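Local atomic coordinates of uncharacterized protein (Bacteroides uniformis, PDB entry 4Q53), a protein that is of unknown function but adopts a cystatin-like (NTF2-type) fold of the DUF4783 family, in which a curved beta-sheet packs against helices. Residues G15-L20 with T47-F52; D29-N34 with I100-I105; H55-F60 with G76-A81. All coordinates share one frame; numbering follows the deposited sequence. Where two conformers were deposited one is given.

Contact 1 (G15-L20 with T47-F52)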
loop_
_atom_site.group_PDB
_atom_site.type_symbol
_atom_site.label_atom_id
_atom_site.label_comp_id
_atom_site.label_asym_id
_atom_site.label_seq_id
_atom_site.Cartn_x
_atom_site.Cartn_y
_atom_site.Cartn_z
ATOM N N GLY A 15 -0.441 -10.249 0.570
ATOM C CA GLY A 15 -1.649 -9.823 1.258
ATOM C C GLY A 15 -1.446 -9.816 2.762
ATOM O O GLY A 15 -2.314 -10.258 3.525
ATOM N N ASN A 16 -0.297 -9.294 3.179
ATOM C CA ASN A 16 0.079 -9.349 4.587
ATOM C C ASN A 16 0.244 -7.963 5.208
ATOM O O ASN A 16 1.241 -7.272 5.032
ATOM C CB ASN A 16 1.330 -10.206 4.783
ATOM C CG ASN A 16 1.522 -10.606 6.226
ATOM O OD1 ASN A 16 1.175 -9.852 7.130
ATOM N ND2 ASN A 16 2.055 -11.805 6.454
ATOM N N SER A 17 -0.779 -7.545 5.955
ATOM C CA SER A 17 -0.775 -6.218 6.568
ATOM C C SER A 17 0.233 -6.090 7.702
ATOM O O SER A 17 0.725 -4.992 7.975
ATOM C CB SER A 17 -2.180 -5.828 7.053
ATOM O OG SER A 17 -2.635 -6.704 8.061
ATOM N N GLN A 18 0.540 -7.202 8.380
ATOM C CA GLN A 18 1.535 -7.154 9.439
ATOM C C GLN A 18 2.907 -6.809 8.865
ATOM O O GLN A 18 3.632 -5.990 9.424
ATOM C CB GLN A 18 1.583 -8.478 10.216
ATOM C CG GLN A 18 2.319 -8.388 11.547
ATOM C CD GLN A 18 2.166 -9.639 12.392
ATOM O OE1 GLN A 18 1.107 -10.276 12.406
ATOM N NE2 GLN A 18 3.227 -10.001 13.101
ATOM N N GLU A 19 3.263 -7.417 7.741
ATOM C CA GLU A 19 4.518 -7.083 7.079
ATOM C C GLU A 19 4.476 -5.644 6.553
ATOM O O GLU A 19 5.459 -4.910 6.634
ATOM C CB GLU A 19 4.804 -8.073 5.944
ATOM C CG GLU A 19 4.946 -9.534 6.404
ATOM C CD GLU A 19 6.276 -9.831 7.084
ATOM O OE1 GLU A 19 7.032 -8.879 7.384
ATOM O OE2 GLU A 19 6.569 -11.023 7.318
ATOM N N LEU A 20 3.332 -5.230 6.024
ATOM C CA LEU A 20 3.212 -3.882 5.485
ATOM C C LEU A 20 3.443 -2.838 6.579
ATOM O O LEU A 20 4.003 -1.762 6.355
ATOM C CB LEU A 20 1.836 -3.711 4.836
ATOM C CG LEU A 20 1.574 -2.357 4.181
ATOM C CD1 LEU A 20 2.526 -2.124 3.010
ATOM C CD2 LEU A 20 0.140 -2.280 3.728
ATOM N N THR A 47 -7.028 -1.290 8.712
ATOM C CA THR A 47 -7.753 -1.109 7.467
ATOM C C THR A 47 -7.176 -2.031 6.374
ATOM O O THR A 47 -7.914 -2.661 5.625
ATOM C CB THR A 47 -7.660 0.353 7.023
ATOM O OG1 THR A 47 -8.269 1.174 8.018
ATOM C CG2 THR A 47 -8.348 0.581 5.692
HETATM N N MSE A 48 -5.855 -2.102 6.283
HETATM C CA MSE A 48 -5.226 -2.970 5.289
HETATM C C MSE A 48 -5.476 -4.449 5.606
HETATM O O MSE A 48 -5.653 -5.249 4.694
HETATM C CB MSE A 48 -3.737 -2.629 5.120
HETATM C CG MSE A 48 -3.499 -1.278 4.416
HETATM SE SE MSE A 48 -4.435 -1.108 2.719
HETATM C CE MSE A 48 -3.824 -2.744 1.857
ATOM N N ALA A 49 -5.508 -4.813 6.891
ATOM C CA ALA A 49 -5.815 -6.188 7.270
ATOM C C ALA A 49 -7.206 -6.553 6.766
ATOM O O ALA A 49 -7.418 -7.628 6.201
ATOM C CB ALA A 49 -5.735 -6.383 8.797
ATOM N N ALA A 50 -8.164 -5.656 6.973
ATOM C CA ALA A 50 -9.528 -5.914 6.515
ATOM C C ALA A 50 -9.549 -5.995 4.983
ATOM O O ALA A 50 -10.235 -6.838 4.402
ATOM C CB ALA A 50 -10.477 -4.836 7.000
ATOM N N PHE A 51 -8.804 -5.124 4.322
ATOM C CA PHE A 51 -8.811 -5.144 2.869
ATOM C C PHE A 51 -8.285 -6.474 2.345
ATOM O O PHE A 51 -8.912 -7.098 1.495
ATOM C CB PHE A 51 -7.998 -3.998 2.262
ATOM C CG PHE A 51 -8.054 -3.988 0.758
ATOM C CD1 PHE A 51 -9.115 -3.389 0.094
ATOM C CD2 PHE A 51 -7.079 -4.638 0.013
ATOM C CE1 PHE A 51 -9.189 -3.415 -1.287
ATOM C CE2 PHE A 51 -7.163 -4.681 -1.360
ATOM C CZ PHE A 51 -8.214 -4.061 -2.008
ATOM N N PHE A 52 -7.153 -6.924 2.869
ATOM C CA PHE A 52 -6.578 -8.189 2.408
ATOM C C PHE A 52 -7.452 -9.392 2.768
ATOM O O PHE A 52 -7.475 -10.377 2.038
ATOM C CB PHE A 52 -5.159 -8.390 2.954
ATOM C CG PHE A 52 -4.119 -7.460 2.357
ATOM C CD1 PHE A 52 -4.120 -7.118 1.009
ATOM C CD2 PHE A 52 -3.125 -6.946 3.160
ATOM C CE1 PHE A 52 -3.139 -6.274 0.496
ATOM C CE2 PHE A 52 -2.157 -6.112 2.657
ATOM C CZ PHE A 52 -2.153 -5.787 1.320
#
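The ring of F52 lies against the backbone of G15. One face carries G15 CA, which makes a CH-pi contact 3.6 Å from the ring centroid and 11° off the ring normal. G15 C comes over the same ring, 3.3 Å from F52 CD2. S17 N sits at the edge, near the ring plane, 3.7 Å from F52 CD2. The CG of F52 is anti to its own carbonyl carbon (chi1 -70°), which swings the ring out of helix 41-54 toward the 15-20 turn. G15 follows helix 6-14 in a Schellman motif, and its positive phi suits a glycine. N16 then starts the next helix as its N-cap. Its OD1 accepts from E19 N at 3.3 Å, from above the carbonyl plane, and more weakly from Q18 N.

S17 packs alongside A49, with S17 OG 3.2 Å from A49 CB. With chi1 at 63° the S17 hydroxyl lies against A49 and hydrogen-bonds E45 OE2, one turn before A49 in helix 41-54. Deeper in, L20 CD2 meets M48 CG at 3.8 Å, and the two chains cross obliquely. M48 is a selenomethionine, bent at both chi2 and chi3. No hydrogen bond joins the two segments; they meet through van der Waals and CH-pi contacts.

F12 of helix 6-14 meets F52 edge-to-face and also touches L20 and M48. The contact thus joins the helix 6-14 and 17-20 pair to helix 41-54. On the sheet side, L20 rests on I100, while M48 reaches I32 and I105.

Contact 2 (D29-N34 with I100-I105); sequences DLIIQN and IHQIRI
D29 opens the pairing of two parallel strands, 28-32 and 97-107, in the curved sheet of this cystatin-like fold. Its N donates to H101 O at 2.9 Å, and its O accepts from I103 N. The D29 carboxylate lies beside the H101 ring, with the two planes 69° apart. A water receives a bond from Q102 NE2 and gives one to D29 OD2 at 2.6 Å. The other oxygen, OD1, is held by H38, so the carboxylate is fixed from two sides.

L30 points to the opposite face, with I103. The two side chains lie side by side, and L30 CD2 touches I103 CB at 3.7 Å. The T47 side chain of helix 41-54 touches L30.

I31 returns to the D29 and Q102 face. Its N bonds to I103 O and its O accepts from I105 N. The I31 side chain runs slantwise across that of Q102, and I31 CD1 touches Q102 CD at 3.7 Å. The chi2 of I31 is 93°, away from the usual staggered values, and turns CD1 that way. With chi1 at -179° and the chain stretched out, Q102 brings its amide to I31 CD1 and NE2 to the water. Were Q102 replaced by an alanine, the amide would be gone, the water beside D29 OD2 would probably be held less firmly, and I31 CD1 would probably be less well packed. R104, next along this face, is held by N88.

I32 pairs with I105 on the L30 and I103 face, its CG2 4.3 Å from I105 CB. F51 of helix 41-54 touches both isoleucines. Beyond the strand, Q33 N still donates to I105 O at 3.0 Å, and Q33 OE1 accepts from K107 N. I105 O also accepts from a second water, which in turn accepts from N34 N at 2.8 Å.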
loop_
_atom_site.group_PDB
_atom_site.type_symbol
_atom_site.label_atom_id
_atom_site.label_comp_id
_atom_site.label_asym_id
_atom_site.label_seq_id
_atom_site.Cartn_x
_atom_site.Cartn_y
_atom_site.Cartn_z
ATOM N N ASP A 29 -2.528 8.431 4.809
ATOM C CA ASP A 29 -3.766 8.674 4.086
ATOM C C ASP A 29 -4.104 7.458 3.248
ATOM O O ASP A 29 -3.313 7.049 2.399
ATOM C CB ASP A 29 -3.623 9.913 3.217
ATOM C CG ASP A 29 -3.448 11.156 4.037
ATOM O OD1 ASP A 29 -4.223 11.326 4.996
ATOM O OD2 ASP A 29 -2.533 11.947 3.743
ATOM N N LEU A 30 -5.281 6.899 3.489
ATOM C CA LEU A 30 -5.773 5.793 2.690
ATOM C C LEU A 30 -6.925 6.273 1.841
ATOM O O LEU A 30 -7.775 7.028 2.319
ATOM C CB LEU A 30 -6.235 4.647 3.598
ATOM C CG LEU A 30 -5.164 4.116 4.548
ATOM C CD1 LEU A 30 -5.772 3.142 5.539
ATOM C CD2 LEU A 30 -4.030 3.472 3.770
ATOM N N ILE A 31 -6.938 5.857 0.580
ATOM C CA ILE A 31 -8.095 6.118 -0.276
ATOM C C ILE A 31 -8.402 4.799 -0.957
ATOM O O ILE A 31 -7.710 4.407 -1.883
ATOM C CB ILE A 31 -7.859 7.231 -1.318
ATOM C CG1 ILE A 31 -7.314 8.505 -0.684
ATOM C CG2 ILE A 31 -9.166 7.559 -2.012
ATOM C CD1 ILE A 31 -5.822 8.599 -0.673
ATOM N N ILE A 32 -9.434 4.108 -0.488
ATOM C CA ILE A 32 -9.727 2.758 -0.917
ATOM C C ILE A 32 -11.123 2.767 -1.467
ATOM O O ILE A 32 -12.067 3.020 -0.729
ATOM C CB ILE A 32 -9.616 1.763 0.245
ATOM C CG1 ILE A 32 -8.212 1.824 0.869
ATOM C CG2 ILE A 32 -9.944 0.376 -0.224
ATOM C CD1 ILE A 32 -7.983 0.877 1.991
ATOM N N GLN A 33 -11.284 2.493 -2.756
ATOM C CA GLN A 33 -12.603 2.612 -3.384
ATOM C C GLN A 33 -13.255 3.957 -3.078
ATOM O O GLN A 33 -14.433 4.040 -2.735
ATOM C CB GLN A 33 -13.530 1.469 -2.956
ATOM C CG GLN A 33 -13.216 0.145 -3.609
ATOM C CD GLN A 33 -12.987 0.288 -5.094
ATOM O OE1 GLN A 33 -11.843 0.380 -5.540
ATOM N NE2 GLN A 33 -14.072 0.357 -5.874
ATOM N N ASN A 34 -12.463 5.008 -3.195
ATOM C CA ASN A 34 -12.936 6.375 -3.003
ATOM C C ASN A 34 -13.344 6.712 -1.585
ATOM O O ASN A 34 -13.885 7.781 -1.357
ATOM C CB ASN A 34 -14.054 6.752 -3.985
ATOM C CG ASN A 34 -13.534 7.018 -5.384
ATOM O OD1 ASN A 34 -12.393 7.407 -5.579
ATOM N ND2 ASN A 34 -14.377 6.807 -6.361
ATOM N N ILE A 100 5.589 4.809 4.147
ATOM C CA ILE A 100 4.377 5.076 3.405
ATOM C C ILE A 100 3.561 6.180 4.050
ATOM O O ILE A 100 3.214 6.104 5.236
ATOM C CB ILE A 100 3.488 3.812 3.308
ATOM C CG1 ILE A 100 4.231 2.713 2.557
ATOM C CG2 ILE A 100 2.183 4.110 2.576
ATOM C CD1 ILE A 100 3.592 1.366 2.692
ATOM N N HIS A 101 3.220 7.169 3.233
ATOM C CA HIS A 101 2.399 8.291 3.651
ATOM C C HIS A 101 0.993 8.254 3.022
ATOM O O HIS A 101 0.049 8.825 3.569
ATOM C CB HIS A 101 3.111 9.582 3.259
ATOM C CG HIS A 101 2.309 10.816 3.492
ATOM N ND1 HIS A 101 1.865 11.193 4.742
ATOM C CD2 HIS A 101 1.868 11.762 2.632
ATOM C CE1 HIS A 101 1.186 12.322 4.639
ATOM N NE2 HIS A 101 1.172 12.687 3.370
ATOM N N GLN A 102 0.856 7.602 1.873
ATOM C CA GLN A 102 -0.451 7.478 1.210
ATOM C C GLN A 102 -0.537 6.160 0.460
ATOM O O GLN A 102 0.425 5.759 -0.215
ATOM C CB GLN A 102 -0.709 8.655 0.247
ATOM C CG GLN A 102 -2.066 8.617 -0.463
ATOM C CD GLN A 102 -2.353 9.887 -1.249
ATOM O OE1 GLN A 102 -2.642 9.836 -2.428
ATOM N NE2 GLN A 102 -2.323 11.027 -0.571
ATOM N N ILE A 103 -1.692 5.503 0.582
ATOM C CA ILE A 103 -2.032 4.339 -0.225
ATOM C C ILE A 103 -3.362 4.624 -0.896
ATOM O O ILE A 103 -4.350 4.911 -0.211
ATOM C CB ILE A 103 -2.182 3.055 0.624
ATOM C CG1 ILE A 103 -0.900 2.794 1.423
ATOM C CG2 ILE A 103 -2.570 1.873 -0.248
ATOM C CD1 ILE A 103 -0.961 1.587 2.327
ATOM N N ARG A 104 -3.388 4.517 -2.216
ATOM C CA ARG A 104 -4.608 4.594 -2.999
ATOM C C ARG A 104 -4.839 3.236 -3.627
ATOM O O ARG A 104 -3.923 2.655 -4.211
ATOM C CB ARG A 104 -4.500 5.667 -4.083
ATOM C CG ARG A 104 -5.756 5.826 -4.915
ATOM C CD ARG A 104 -5.638 6.873 -6.038
ATOM N NE ARG A 104 -6.639 6.572 -7.065
ATOM C CZ ARG A 104 -6.408 5.909 -8.204
ATOM N NH1 ARG A 104 -5.182 5.509 -8.557
ATOM N NH2 ARG A 104 -7.417 5.654 -9.015
ATOM N N ILE A 105 -6.071 2.749 -3.533
ATOM C CA ILE A 105 -6.454 1.469 -4.110
ATOM C C ILE A 105 -7.764 1.714 -4.851
ATOM O O ILE A 105 -8.750 2.158 -4.263
ATOM C CB ILE A 105 -6.658 0.394 -3.021
ATOM C CG1 ILE A 105 -5.349 0.170 -2.260
ATOM C CG2 ILE A 105 -7.187 -0.907 -3.650
ATOM C CD1 ILE A 105 -5.440 -0.825 -1.129
HETATM O O HOH W 1 -0.992 12.018 1.645
HETATM O O HOH W 2 -9.974 4.799 -4.555
#

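Contact 3 (H55-F60 with G76-A81); sequences HKVGSF and GILMTA
M79 O is gripped by two backbone donors, G58 N at 2.8 Å and S59 N at 3.2 Å. Both reach it from the same face of its carbonyl plane. The return bond runs from M79 N to S59 O at 2.9 Å. At the outer end of the pairing, A81 N donates to K56 O.

Two residues facing one make this a classic beta bulge. It lies in the antiparallel hairpin of strands 57-67 and 71-80, and the register shifts by one between V57 and S59. V57 then pairs with T80, and F60 with L78, both as non-hydrogen-bonded pairs. The side chains of these four share one face of the sheet.

On that face V57 CG1 meets L78 CD1 at 3.7 Å. The two side chains cross at about a right angle. F60 crosses L78 in the same manner, with F60 CB 3.8 Å from L78 CD1. The F60 ring also extends along the neighbouring strand, its CE1 3.7 Å from G76 C. Its CG is anti to the backbone N (chi1 -178°), which carries the ring over toward G76. F12 of helix 6-14 meets this ring, and F51 of helix 41-54 touches L78.

S59 and M79, a selenomethionine, lie on the other face. S59 OG is 3.4 Å from M79 CB. A water bonded to S59 OG donates to I77 O, bridging the strands.

H55 comes before the strand and leans on T80, its CB 3.6 Å from T80 OG1. That hydroxyl is bonded to G83 O, and H55 ND1 is bonded to F51 O.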
loop_
_atom_site.group_PDB
_atom_site.type_symbol
_atom_site.label_atom_id
_atom_site.label_comp_id
_atom_site.label_asym_id
_atom_site.label_seq_id
_atom_site.Cartn_x
_atom_site.Cartn_y
_atom_site.Cartn_z
ATOM N N HIS A 55 -10.161 -9.386 0.141
ATOM C CA HIS A 55 -9.677 -9.457 -1.239
ATOM C C HIS A 55 -8.415 -10.321 -1.267
ATOM O O HIS A 55 -7.304 -9.813 -1.163
ATOM C CB HIS A 55 -9.396 -8.040 -1.784
ATOM C CG HIS A 55 -10.549 -7.099 -1.617
ATOM N ND1 HIS A 55 -10.767 -6.389 -0.455
ATOM C CD2 HIS A 55 -11.586 -6.808 -2.435
ATOM C CE1 HIS A 55 -11.868 -5.672 -0.579
ATOM N NE2 HIS A 55 -12.383 -5.902 -1.774
ATOM N N LYS A 56 -8.601 -11.632 -1.410
ATOM C CA LYS A 56 -7.489 -12.575 -1.323
ATOM C C LYS A 56 -6.534 -12.354 -2.479
ATOM O O LYS A 56 -6.887 -12.575 -3.631
ATOM C CB LYS A 56 -8.013 -14.013 -1.349
ATOM C CG LYS A 56 -6.944 -15.074 -1.162
ATOM C CD LYS A 56 -7.500 -16.475 -1.408
ATOM C CE LYS A 56 -6.400 -17.519 -1.374
ATOM N NZ LYS A 56 -6.926 -18.866 -1.719
ATOM N N VAL A 57 -5.313 -11.936 -2.170
ATOM C CA VAL A 57 -4.385 -11.546 -3.213
ATOM C C VAL A 57 -3.837 -12.740 -3.991
ATOM O O VAL A 57 -3.361 -13.720 -3.404
ATOM C CB VAL A 57 -3.226 -10.706 -2.643
ATOM C CG1 VAL A 57 -2.196 -10.418 -3.730
ATOM C CG2 VAL A 57 -3.764 -9.399 -2.046
ATOM N N GLY A 58 -3.932 -12.650 -5.317
ATOM C CA GLY A 58 -3.292 -13.580 -6.225
ATOM C C GLY A 58 -1.950 -13.102 -6.742
ATOM O O GLY A 58 -1.027 -13.897 -6.884
ATOM N N SER A 59 -1.830 -11.813 -7.052
ATOM C CA SER A 59 -0.570 -11.274 -7.544
ATOM C C SER A 59 -0.530 -9.773 -7.339
ATOM O O SER A 59 -1.577 -9.112 -7.220
ATOM C CB SER A 59 -0.370 -11.609 -9.030
ATOM O OG SER A 59 -1.307 -10.937 -9.865
ATOM N N PHE A 60 0.685 -9.233 -7.301
ATOM C CA PHE A 60 0.908 -7.792 -7.339
ATOM C C PHE A 60 2.090 -7.563 -8.254
ATOM O O PHE A 60 3.164 -8.113 -8.041
ATOM C CB PHE A 60 1.173 -7.222 -5.949
ATOM C CG PHE A 60 1.368 -5.736 -5.932
ATOM C CD1 PHE A 60 0.399 -4.896 -6.438
ATOM C CD2 PHE A 60 2.520 -5.188 -5.416
ATOM C CE1 PHE A 60 0.571 -3.517 -6.428
ATOM C CE2 PHE A 60 2.693 -3.822 -5.401
ATOM C CZ PHE A 60 1.716 -2.988 -5.918
ATOM N N GLY A 76 1.247 -0.126 -9.169
ATOM C CA GLY A 76 1.099 -1.461 -9.694
ATOM C C GLY A 76 -0.329 -1.942 -9.701
ATOM O O GLY A 76 -1.253 -1.237 -9.277
ATOM N N ILE A 77 -0.487 -3.177 -10.156
ATOM C CA ILE A 77 -1.784 -3.819 -10.267
ATOM C C ILE A 77 -1.863 -5.005 -9.319
ATOM O O ILE A 77 -1.021 -5.914 -9.345
ATOM C CB ILE A 77 -2.066 -4.320 -11.705
ATOM C CG1 ILE A 77 -2.033 -3.184 -12.719
ATOM C CG2 ILE A 77 -3.396 -5.042 -11.795
ATOM C CD1 ILE A 77 -3.215 -2.308 -12.709
ATOM N N LEU A 78 -2.907 -4.987 -8.493
ATOM C CA LEU A 78 -3.183 -6.035 -7.520
ATOM C C LEU A 78 -4.340 -6.882 -8.011
ATOM O O LEU A 78 -5.449 -6.384 -8.159
ATOM C CB LEU A 78 -3.536 -5.395 -6.175
ATOM C CG LEU A 78 -3.680 -6.317 -4.969
ATOM C CD1 LEU A 78 -2.318 -6.838 -4.531
ATOM C CD2 LEU A 78 -4.371 -5.593 -3.843
HETATM N N MSE A 79 -4.066 -8.156 -8.287
HETATM C CA MSE A 79 -5.114 -9.065 -8.702
HETATM C C MSE A 79 -5.545 -9.884 -7.498
HETATM O O MSE A 79 -4.709 -10.409 -6.757
HETATM C CB MSE A 79 -4.614 -9.960 -9.823
HETATM C CG MSE A 79 -4.352 -9.206 -11.124
HETATM SE SE MSE A 79 -3.752 -10.392 -12.555
HETATM C CE MSE A 79 -5.261 -11.616 -12.528
ATOM N N THR A 80 -6.855 -9.942 -7.281
ATOM C CA THR A 80 -7.389 -10.656 -6.120
ATOM C C THR A 80 -8.580 -11.509 -6.501
ATOM O O THR A 80 -9.094 -11.414 -7.614
ATOM C CB THR A 80 -7.809 -9.717 -4.941
ATOM O OG1 THR A 80 -9.165 -9.289 -5.105
ATOM C CG2 THR A 80 -6.882 -8.512 -4.805
ATOM N N ALA A 81 -9.009 -12.346 -5.560
ATOM C CA ALA A 81 -10.175 -13.197 -5.757
ATOM C C ALA A 81 -11.482 -12.398 -5.702
ATOM O O ALA A 81 -12.550 -12.949 -5.965
ATOM C CB ALA A 81 -10.185 -14.328 -4.714
HETATM O O HOH W 3 -0.979 -8.321 -10.817
#

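Overall arrangement
Helix 41-54 ties the three contacts together. Its F51 reaches I105 of contact 2 and L78 of contact 3, while F52 of contact 1 packs on V57. Contact 1 joins helix to helix with no hydrogen bond between its two segments, though S17 reaches E45 just beyond. Contacts 2 and 3 join strands of one mixed sheet, the first parallel and regular, the second antiparallel and broken by a bulge. In both, one face turns mainly apolar side chains toward the helices. The other face is polar in contact 2 and pairs S59 with selenomethionine M79 in contact 3. The centre of contact 2 is about 7 Å from the chain centre, that of the more exposed contact 3 about 12 Å.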